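Local structure of aldehyde dehydrogenase (Bartonella henselae, 3I44) at residues A[416-421]-A[447-452]; A[441-446]-A[456-461]; A[398-403]-A[410-415]. The protein probably oxidises an aldehyde to the corresponding carboxylic acid with a nicotinamide cofactor, as other members of the aldehyde dehydrogenase family do. The protein carries 1 engineered substitution. One frame throughout, in Å; residues are numbered along the deposited sequence.

Contact 1 (A[416-421]-A[447-452]); sequences TEDEAV and AAQVRS
Val421 and Gln449 touch where two helices meet at the surface, and the backbones come nearest at CA of Val421 and CA of Val450, 6.1 Å apart. Segment 416-421 is the first turn of helix 417-425. Segment 447-452 runs from helix 440-449 into loop. These are successive crossover helices, leading to strands 432-436 and 454-457 of the mixed sheet, and the contact packs one against the other. Thr416 is the N-cap of the first helix: its OG1 accepts from N of Glu419 at 3.1 Å.

Val421 carries the contact with both methyl groups. CG1 and CG2 of Val421 each lie 3.9 Å from CB of Gln449, so the valine fork straddles the root of the glutamine. The two side chains cross at about a right angle. CG1 of Val421 lies opposite the backbone N (chi1 160°), which leaves CG2 beside that N and 4.0 Å from OE1 of Gln449.

No direct hydrogen bond joins the segments. One water bridges amide and carboxylate: it donates to OE1 of Glu417 at 2.6 Å and accepts from NE2 of Gln449 at 3.0 Å. Arg445 is a second partner of both, its O for NE2 of Gln449 and its NH2 for OE2 of Glu417. Arg451 pairs with Asp490 and Glu242 of the second subunit.

Val421 also packs on Ile446 of helix 440-449, and Val450 on strands 432-436 and 454-457.

Contact 2 (A[441-446]-A[456-461]); sequences SKCRRI and EVNGHE
Cys443 meets Val457 across a beta-alpha-beta unit made of strand 432-436, helix 440-449 and strand 454-457. The helix packs on the end of the last strand, which is an outermost strand of its sheet within the chain. CA of Cys443 and CA of Val457 are 7.2 Å apart.

The apolar part is small and buried. SG of Cys443 lies 3.6 Å from CG1 of Val457, and CB of Cys443 stands 3.9 Å from the same methyl. CG1 of Val457 is turned opposite the backbone N (chi1 180°), and this rotation carries it to the cysteine. The thiol has a polar neighbour too: ND2 of Asn458 sits 3.7 Å from SG of Cys443, a packing contact. That amide nitrogen donates to O of Ser437, so the asparagine ties the turn after the strand to the loop that leads into the helix.

The hydrogen bonds within 456-461 shape the turn that follows. Val457 to His460 form a type I' beta turn, with Asn458 and Gly459 at positive phi. The second subunit covers this end: Tyr496 of that chain stacks on His460, and its Ser495 bonds to N of Val457 and O of His460.

O of Val457 takes two donors from opposite faces of its plane, N of His460 at 2.9 Å and ND1 of His460 at 3.0 Å, the latter bent to 137° at the hydrogen.

Contact 3 (A[398-403]-A[410-415]); sequences RIFREE and SLLPFN
Phe400 and Leu412 make the tight apolar part of this contact, and Ile399 and Ser410 make a second, mixed pair. All four are buried. Segment 398-403 holds the short helix 398-401, and segment 410-415 holds the end of strand 408-414. They belong to a beta-alpha-beta unit that starts with strand 388-391.

CE1 of Phe400 lies 3.9 Å from CD1 of Leu412. CD2 of Leu412 is close behind, 4.1 Å from both CD1 and CE1 of Phe400. CD1 of Leu412 approaches the ring obliquely, near CE1, and the two side chains cross at about a right angle. CG of Phe400 points opposite its backbone N (chi1 -173°), which carries the ring along the strand as far as Leu412. Arg308 makes a cation-pi contact with the same ring.

OG of Ser410 is 3.6 Å from O of Ile399, and the two are not hydrogen-bonded. O of Ile399 accepts from Lys274, which also bonds to O of Glu402.

The polar, partly exposed side makes no contact with segment 410-415; Arg398 and Glu402 pack there on helix 348-363. Arg398 grips Glu402 side-on: NE of Arg398 reaches OE2 of Glu402 at 2.9 Å, nearly straight at 177°, and NH2 of Arg398 reaches OE1 of Glu402 at 2.9 Å. The acid lies at the guanidinium edge, in its plane, while NE of Arg398 sits 34° out of the carboxylate plane. Asp356 takes NH1 of Arg398. The exposed Arg401, paired with Asp426, marks the solvent side.

Across the segments the chemistry is therefore van der Waals packing, without a hydrogen bond. The charged pair spans from Arg398, first in the helix, to Glu402, just after it, probably limiting rotation of the guanidinium, while helix and strand fit through Ile399, Phe400, Ser410 and Leu412.

All three contacts lie around one seven-stranded mixed sheet. Contact 3 comes first along the chain and closes before contact 1 opens; the segments of contacts 1 and 2 alternate. The centres of contacts 1 and 2 are about 11 Å apart, and both use helix 440-449. They touch through the Glu417-Arg445 salt bridge and packing on Ile446. Contact 3 is about 15 Å from contact 1, centre to centre, and joins it where Ala420 packs on Phe414. Contacts 2 and 3 do not touch, with centres about 20 Å apart. Contacts 1 and 2 also meet the second subunit, so the region around helix 440-449 and the outermost strand 454-457 takes part in the dimer interface.

Contact 1 (A[416-421]-A[447-452])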
loop_
_atom_site.group_PDB
_atom_site.type_symbol
_atom_site.label_atom_id
_atom_site.label_comp_id
_atom_site.label_asym_id
_atom_site.label_seq_id
_atom_site.Cartn_x
_atom_site.Cartn_y
_atom_site.Cartn_z
ATOM N N THR A 416 -1.995 31.695 18.615
ATOM C CA THR A 416 -0.608 31.254 18.615
ATOM C C THR A 416 -0.316 30.260 17.490
ATOM O O THR A 416 -1.238 29.652 16.895
ATOM C CB THR A 416 -0.254 30.554 19.925
ATOM O OG1 THR A 416 -1.058 29.378 20.040
ATOM C CG2 THR A 416 -0.469 31.465 21.142
ATOM N N GLU A 417 0.970 30.065 17.213
ATOM C CA GLU A 417 1.367 29.093 16.196
ATOM C C GLU A 417 0.831 27.702 16.568
ATOM O O GLU A 417 0.270 27.015 15.710
ATOM C CB GLU A 417 2.891 29.054 16.011
ATOM C CG GLU A 417 3.455 30.301 15.389
ATOM C CD GLU A 417 4.960 30.209 15.129
ATOM O OE1 GLU A 417 5.543 29.109 15.173
ATOM O OE2 GLU A 417 5.563 31.259 14.873
ATOM N N ASP A 418 1.007 27.294 17.834
ATOM C CA ASP A 418 0.479 26.001 18.314
ATOM C C ASP A 418 -1.016 25.842 18.077
ATOM O O ASP A 418 -1.466 24.761 17.756
ATOM C CB ASP A 418 0.736 25.770 19.812
ATOM C CG ASP A 418 2.206 25.517 20.137
ATOM O OD1 ASP A 418 2.970 25.002 19.271
ATOM O OD2 ASP A 418 2.600 25.842 21.289
ATOM N N GLU A 419 -1.775 26.911 18.285
ATOM C CA GLU A 419 -3.225 26.874 18.124
ATOM C C GLU A 419 -3.577 26.672 16.641
ATOM O O GLU A 419 -4.476 25.905 16.290
ATOM C CB GLU A 419 -3.840 28.171 18.647
ATOM C CG GLU A 419 -5.222 28.021 19.242
ATOM C CD GLU A 419 -5.957 29.357 19.393
ATOM O OE1 GLU A 419 -5.288 30.408 19.621
ATOM O OE2 GLU A 419 -7.212 29.330 19.276
ATOM N N ALA A 420 -2.834 27.338 15.765
ATOM C CA ALA A 420 -3.046 27.171 14.322
ATOM C C ALA A 420 -2.774 25.727 13.870
ATOM O O ALA A 420 -3.554 25.138 13.112
ATOM C CB ALA A 420 -2.186 28.157 13.539
ATOM N N VAL A 421 -1.672 25.155 14.363
ATOM C CA VAL A 421 -1.304 23.800 14.019
ATOM C C VAL A 421 -2.344 22.808 14.564
ATOM O O VAL A 421 -2.727 21.866 13.864
ATOM C CB VAL A 421 0.062 23.457 14.551
ATOM C CG1 VAL A 421 0.253 21.923 14.628
ATOM C CG2 VAL A 421 1.156 24.151 13.702
ATOM N N ALA A 447 4.909 24.286 8.274
ATOM C CA ALA A 447 4.909 23.246 7.248
ATOM C C ALA A 447 5.340 21.885 7.817
ATOM O O ALA A 447 4.795 20.851 7.429
ATOM C CB ALA A 447 5.779 23.629 6.036
ATOM N N ALA A 448 6.310 21.895 8.724
ATOM C CA ALA A 448 6.809 20.675 9.327
ATOM C C ALA A 448 5.819 20.064 10.308
ATOM O O ALA A 448 5.874 18.865 10.524
ATOM C CB ALA A 448 8.182 20.916 10.039
ATOM N N GLN A 449 4.935 20.873 10.903
ATOM C CA GLN A 449 4.006 20.373 11.895
ATOM C C GLN A 449 2.629 19.953 11.363
ATOM O O GLN A 449 1.948 19.208 12.034
ATOM C CB GLN A 449 3.808 21.401 12.996
ATOM C CG GLN A 449 5.069 21.702 13.811
ATOM C CD GLN A 449 4.824 22.825 14.795
ATOM O OE1 GLN A 449 4.154 22.630 15.790
ATOM N NE2 GLN A 449 5.352 24.011 14.509
ATOM N N VAL A 450 2.213 20.426 10.188
ATOM C CA VAL A 450 0.869 20.100 9.685
ATOM C C VAL A 450 0.912 18.732 9.045
ATOM O O VAL A 450 1.904 18.347 8.388
ATOM C CB VAL A 450 0.268 21.126 8.670
ATOM C CG1 VAL A 450 0.003 22.471 9.341
ATOM C CG2 VAL A 450 1.163 21.292 7.446
ATOM N N ARG A 451 -0.189 18.008 9.203
ATOM C CA ARG A 451 -0.231 16.606 8.832
ATOM C C ARG A 451 -0.978 16.423 7.542
ATOM O O ARG A 451 -2.179 16.188 7.520
ATOM C CB ARG A 451 -0.829 15.784 9.985
ATOM C CG ARG A 451 -0.658 14.283 9.813
ATOM C CD ARG A 451 0.646 13.689 10.376
ATOM N NE ARG A 451 0.445 12.228 10.441
ATOM C CZ ARG A 451 0.635 11.361 9.437
ATOM N NH1 ARG A 451 1.106 11.772 8.257
ATOM N NH2 ARG A 451 0.354 10.055 9.620
ATOM N N SER A 452 -0.239 16.520 6.435
ATOM C CA SER A 452 -0.813 16.351 5.119
ATOM C C SER A 452 0.222 15.775 4.153
ATOM O O SER A 452 1.426 15.843 4.394
ATOM C CB SER A 452 -1.381 17.681 4.594
ATOM O OG SER A 452 -0.450 18.755 4.699
HETATM O O HOH W 1 5.536 26.615 15.953
#

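Contact 2 (A[441-446]-A[456-461])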
loop_
_atom_site.group_PDB
_atom_site.type_symbol
_atom_site.label_atom_id
_atom_site.label_comp_id
_atom_site.label_asym_id
_atom_site.label_seq_id
_atom_site.Cartn_x
_atom_site.Cartn_y
_atom_site.Cartn_z
ATOM N N SER A 441 11.116 31.352 8.009
ATOM C CA SER A 441 11.273 30.508 9.181
ATOM C C SER A 441 9.964 30.028 9.744
ATOM O O SER A 441 9.838 28.862 10.125
ATOM C CB SER A 441 12.034 31.222 10.296
ATOM O OG SER A 441 13.360 31.426 9.863
ATOM N N LYS A 442 9.015 30.940 9.862
ATOM C CA LYS A 442 7.700 30.576 10.365
ATOM C C LYS A 442 6.980 29.602 9.377
ATOM O O LYS A 442 6.389 28.594 9.762
ATOM C CB LYS A 442 6.899 31.852 10.649
ATOM C CG LYS A 442 5.633 31.591 11.444
ATOM C CD LYS A 442 5.125 32.841 12.154
ATOM C CE LYS A 442 4.653 33.888 11.142
ATOM N NZ LYS A 442 4.451 35.120 11.900
ATOM N N CYS A 443 7.083 29.879 8.095
ATOM C CA CYS A 443 6.566 28.957 7.086
ATOM C C CYS A 443 7.128 27.549 7.283
ATOM O O CYS A 443 6.390 26.570 7.210
ATOM C CB CYS A 443 6.860 29.449 5.662
ATOM S SG CYS A 443 5.889 30.872 5.159
ATOM N N ARG A 444 8.427 27.458 7.548
ATOM C CA ARG A 444 9.082 26.177 7.693
ATOM C C ARG A 444 8.623 25.444 8.940
ATOM O O ARG A 444 8.319 24.258 8.859
ATOM C CB ARG A 444 10.598 26.338 7.705
ATOM C CG ARG A 444 11.154 26.642 6.356
ATOM C CD ARG A 444 12.632 26.939 6.449
ATOM N NE ARG A 444 13.236 27.056 5.132
ATOM C CZ ARG A 444 14.546 27.117 4.920
ATOM N NH1 ARG A 444 15.389 27.108 5.940
ATOM N NH2 ARG A 444 15.017 27.183 3.691
ATOM N N ARG A 445 8.580 26.133 10.074
ATOM C CA ARG A 445 8.072 25.537 11.319
ATOM C C ARG A 445 6.667 24.962 11.158
ATOM O O ARG A 445 6.406 23.831 11.576
ATOM C CB ARG A 445 7.988 26.551 12.466
ATOM C CG ARG A 445 9.272 27.066 12.997
ATOM C CD ARG A 445 9.065 27.756 14.389
ATOM N NE ARG A 445 8.306 29.014 14.279
ATOM C CZ ARG A 445 8.821 30.201 13.961
ATOM N NH1 ARG A 445 10.103 30.342 13.681
ATOM N NH2 ARG A 445 8.036 31.253 13.886
ATOM N N ILE A 446 5.766 25.754 10.584
ATOM C CA ILE A 446 4.371 25.348 10.421
ATOM C C ILE A 446 4.206 24.196 9.412
ATOM O O ILE A 446 3.446 23.238 9.686
ATOM C CB ILE A 446 3.440 26.554 10.062
ATOM C CG1 ILE A 446 3.558 27.683 11.106
ATOM C CG2 ILE A 446 1.989 26.098 9.958
ATOM C CD1 ILE A 446 3.261 27.266 12.540
ATOM N N GLU A 456 1.163 23.639 0.272
ATOM C CA GLU A 456 1.446 24.793 -0.618
ATOM C C GLU A 456 1.683 26.065 0.194
ATOM O O GLU A 456 0.783 26.548 0.902
ATOM C CB GLU A 456 0.328 25.009 -1.629
ATOM C CG GLU A 456 0.179 23.799 -2.565
ATOM C CD GLU A 456 -0.817 24.004 -3.696
ATOM O OE1 GLU A 456 -1.168 25.180 -4.002
ATOM O OE2 GLU A 456 -1.231 22.955 -4.249
ATOM N N VAL A 457 2.895 26.600 0.072
ATOM C CA VAL A 457 3.308 27.817 0.794
ATOM C C VAL A 457 3.264 29.036 -0.111
ATOM O O VAL A 457 3.830 29.036 -1.232
ATOM C CB VAL A 457 4.755 27.649 1.357
ATOM C CG1 VAL A 457 5.269 28.925 2.147
ATOM C CG2 VAL A 457 4.811 26.431 2.252
ATOM N N ASN A 458 2.593 30.080 0.382
ATOM C CA ASN A 458 2.546 31.406 -0.222
ATOM C C ASN A 458 2.097 31.400 -1.687
ATOM O O ASN A 458 2.642 32.101 -2.522
ATOM C CB ASN A 458 3.884 32.100 -0.026
ATOM C CG ASN A 458 4.113 32.447 1.405
ATOM O OD1 ASN A 458 3.148 32.677 2.146
ATOM N ND2 ASN A 458 5.374 32.449 1.840
ATOM N N GLY A 459 1.107 30.556 -1.991
ATOM C CA GLY A 459 0.576 30.476 -3.329
ATOM C C GLY A 459 1.437 29.744 -4.328
ATOM O O GLY A 459 1.089 29.698 -5.509
ATOM N N HIS A 460 2.561 29.170 -3.883
ATOM C CA HIS A 460 3.408 28.391 -4.791
ATOM C C HIS A 460 2.879 26.984 -5.040
ATOM O O HIS A 460 2.734 26.178 -4.136
ATOM C CB HIS A 460 4.834 28.323 -4.270
ATOM C CG HIS A 460 5.533 29.643 -4.279
ATOM N ND1 HIS A 460 5.785 30.360 -3.131
ATOM C CD2 HIS A 460 6.010 30.390 -5.304
ATOM C CE1 HIS A 460 6.404 31.485 -3.444
ATOM N NE2 HIS A 460 6.544 31.532 -4.758
ATOM N N GLU A 461 2.641 26.683 -6.298
ATOM C CA GLU A 461 2.211 25.358 -6.695
ATOM C C GLU A 461 3.361 24.359 -6.575
ATOM O O GLU A 461 4.544 24.748 -6.541
ATOM C CB GLU A 461 1.646 25.413 -8.115
ATOM C CG GLU A 461 0.389 26.262 -8.170
ATOM C CD GLU A 461 -0.312 26.269 -9.528
ATOM O OE1 GLU A 461 0.336 26.018 -10.585
ATOM O OE2 GLU A 461 -1.530 26.551 -9.516
#

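Contact 3 (A[398-403]-A[410-415])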
loop_
_atom_site.group_PDB
_atom_site.type_symbol
_atom_site.label_atom_id
_atom_site.label_comp_id
_atom_site.label_asym_id
_atom_site.label_seq_id
_atom_site.Cartn_x
_atom_site.Cartn_y
_atom_site.Cartn_z
ATOM N N ARG A 398 -20.382 20.902 11.908
ATOM C CA ARG A 398 -20.329 20.076 10.731
ATOM C C ARG A 398 -19.516 20.727 9.597
ATOM O O ARG A 398 -18.822 20.014 8.869
ATOM C CB ARG A 398 -21.730 19.733 10.216
ATOM C CG ARG A 398 -22.557 18.829 11.173
ATOM C CD ARG A 398 -23.894 18.427 10.517
ATOM N NE ARG A 398 -23.669 17.681 9.280
ATOM C CZ ARG A 398 -24.531 17.604 8.268
ATOM N NH1 ARG A 398 -25.709 18.223 8.309
ATOM N NH2 ARG A 398 -24.206 16.909 7.192
ATOM N N ILE A 399 -19.644 22.048 9.424
ATOM C CA ILE A 399 -18.975 22.735 8.308
ATOM C C ILE A 399 -17.457 22.743 8.496
ATOM O O ILE A 399 -16.722 22.883 7.518
ATOM C CB ILE A 399 -19.508 24.203 8.045
ATOM C CG1 ILE A 399 -19.487 25.081 9.313
ATOM C CG2 ILE A 399 -20.902 24.162 7.464
ATOM C CD1 ILE A 399 -19.888 26.545 9.053
ATOM N N PHE A 400 -16.997 22.606 9.744
ATOM C CA PHE A 400 -15.575 22.458 10.036
ATOM C C PHE A 400 -15.080 21.046 9.697
ATOM O O PHE A 400 -13.964 20.882 9.221
ATOM C CB PHE A 400 -15.315 22.772 11.496
ATOM C CG PHE A 400 -13.847 22.808 11.895
ATOM C CD1 PHE A 400 -13.117 23.978 11.800
ATOM C CD2 PHE A 400 -13.217 21.681 12.429
ATOM C CE1 PHE A 400 -11.806 24.029 12.203
ATOM C CE2 PHE A 400 -11.889 21.729 12.825
ATOM C CZ PHE A 400 -11.189 22.919 12.729
ATOM N N ARG A 401 -15.924 20.027 9.901
ATOM C CA ARG A 401 -15.451 18.635 9.849
ATOM C C ARG A 401 -15.691 17.943 8.540
ATOM O O ARG A 401 -14.896 17.092 8.142
ATOM C CB ARG A 401 -16.091 17.784 10.937
ATOM C CG ARG A 401 -15.909 18.320 12.294
ATOM C CD ARG A 401 -15.510 17.228 13.249
ATOM N NE ARG A 401 -14.748 17.853 14.311
ATOM C CZ ARG A 401 -13.437 17.750 14.516
ATOM N NH1 ARG A 401 -12.641 16.967 13.777
ATOM N NH2 ARG A 401 -12.935 18.421 15.534
ATOM N N GLU A 402 -16.781 18.279 7.877
ATOM C CA GLU A 402 -17.213 17.506 6.723
ATOM C C GLU A 402 -16.814 18.191 5.464
ATOM O O GLU A 402 -16.869 19.428 5.364
ATOM C CB GLU A 402 -18.730 17.281 6.733
ATOM C CG GLU A 402 -19.185 16.317 7.803
ATOM C CD GLU A 402 -20.699 16.243 7.940
ATOM O OE1 GLU A 402 -21.429 16.232 6.928
ATOM O OE2 GLU A 402 -21.154 16.182 9.088
ATOM N N GLU A 403 -16.446 17.393 4.471
ATOM C CA GLU A 403 -16.103 17.946 3.177
ATOM C C GLU A 403 -17.412 18.364 2.523
ATOM O O GLU A 403 -18.268 17.539 2.357
ATOM C CB GLU A 403 -15.390 16.923 2.313
ATOM C CG GLU A 403 -14.919 17.508 1.007
ATOM C CD GLU A 403 -14.106 16.522 0.192
ATOM O OE1 GLU A 403 -14.514 15.340 0.134
ATOM O OE2 GLU A 403 -13.086 16.941 -0.402
ATOM N N SER A 410 -15.168 28.361 5.476
ATOM C CA SER A 410 -15.249 28.539 6.915
ATOM C C SER A 410 -14.036 29.308 7.474
ATOM O O SER A 410 -12.901 28.864 7.287
ATOM C CB SER A 410 -15.356 27.159 7.585
ATOM O OG SER A 410 -16.537 26.483 7.190
ATOM N N LEU A 411 -14.271 30.441 8.152
ATOM C CA LEU A 411 -13.206 31.235 8.807
ATOM C C LEU A 411 -13.280 31.103 10.300
ATOM O O LEU A 411 -14.386 31.082 10.884
ATOM C CB LEU A 411 -13.332 32.744 8.508
ATOM C CG LEU A 411 -12.752 33.332 7.239
ATOM C CD1 LEU A 411 -13.356 32.593 6.073
ATOM C CD2 LEU A 411 -13.035 34.848 7.153
ATOM N N LEU A 412 -12.111 31.077 10.917
ATOM C CA LEU A 412 -11.979 31.189 12.354
ATOM C C LEU A 412 -10.583 31.739 12.686
ATOM O O LEU A 412 -9.668 31.632 11.874
ATOM C CB LEU A 412 -12.188 29.845 13.020
ATOM C CG LEU A 412 -11.439 28.632 12.469
ATOM C CD1 LEU A 412 -11.292 27.646 13.594
ATOM C CD2 LEU A 412 -12.159 27.965 11.227
ATOM N N PRO A 413 -10.426 32.363 13.859
ATOM C CA PRO A 413 -9.141 32.948 14.236
ATOM C C PRO A 413 -8.254 32.024 15.043
ATOM O O PRO A 413 -8.720 31.025 15.601
ATOM C CB PRO A 413 -9.553 34.131 15.111
ATOM C CG PRO A 413 -10.748 33.611 15.845
ATOM C CD PRO A 413 -11.478 32.693 14.839
ATOM N N PHE A 414 -6.965 32.347 15.085
ATOM C CA PHE A 414 -6.061 31.732 16.048
ATOM C C PHE A 414 -5.185 32.804 16.666
ATOM O O PHE A 414 -5.015 33.871 16.089
ATOM C CB PHE A 414 -5.210 30.626 15.422
ATOM C CG PHE A 414 -4.192 31.112 14.441
ATOM C CD1 PHE A 414 -2.917 31.504 14.869
ATOM C CD2 PHE A 414 -4.492 31.181 13.090
ATOM C CE1 PHE A 414 -1.970 31.957 13.954
ATOM C CE2 PHE A 414 -3.551 31.628 12.171
ATOM C CZ PHE A 414 -2.285 32.003 12.599
ATOM N N ASN A 415 -4.618 32.479 17.824
ATOM C CA ASN A 415 -3.759 33.389 18.563
ATOM C C ASN A 415 -2.298 32.990 18.613
ATOM O O ASN A 415 -1.444 33.861 18.643
ATOM C CB ASN A 415 -4.299 33.551 19.976
ATOM C CG ASN A 415 -5.629 34.278 19.996
ATOM O OD1 ASN A 415 -5.708 35.460 19.650
ATOM N ND2 ASN A 415 -6.692 33.562 20.369
#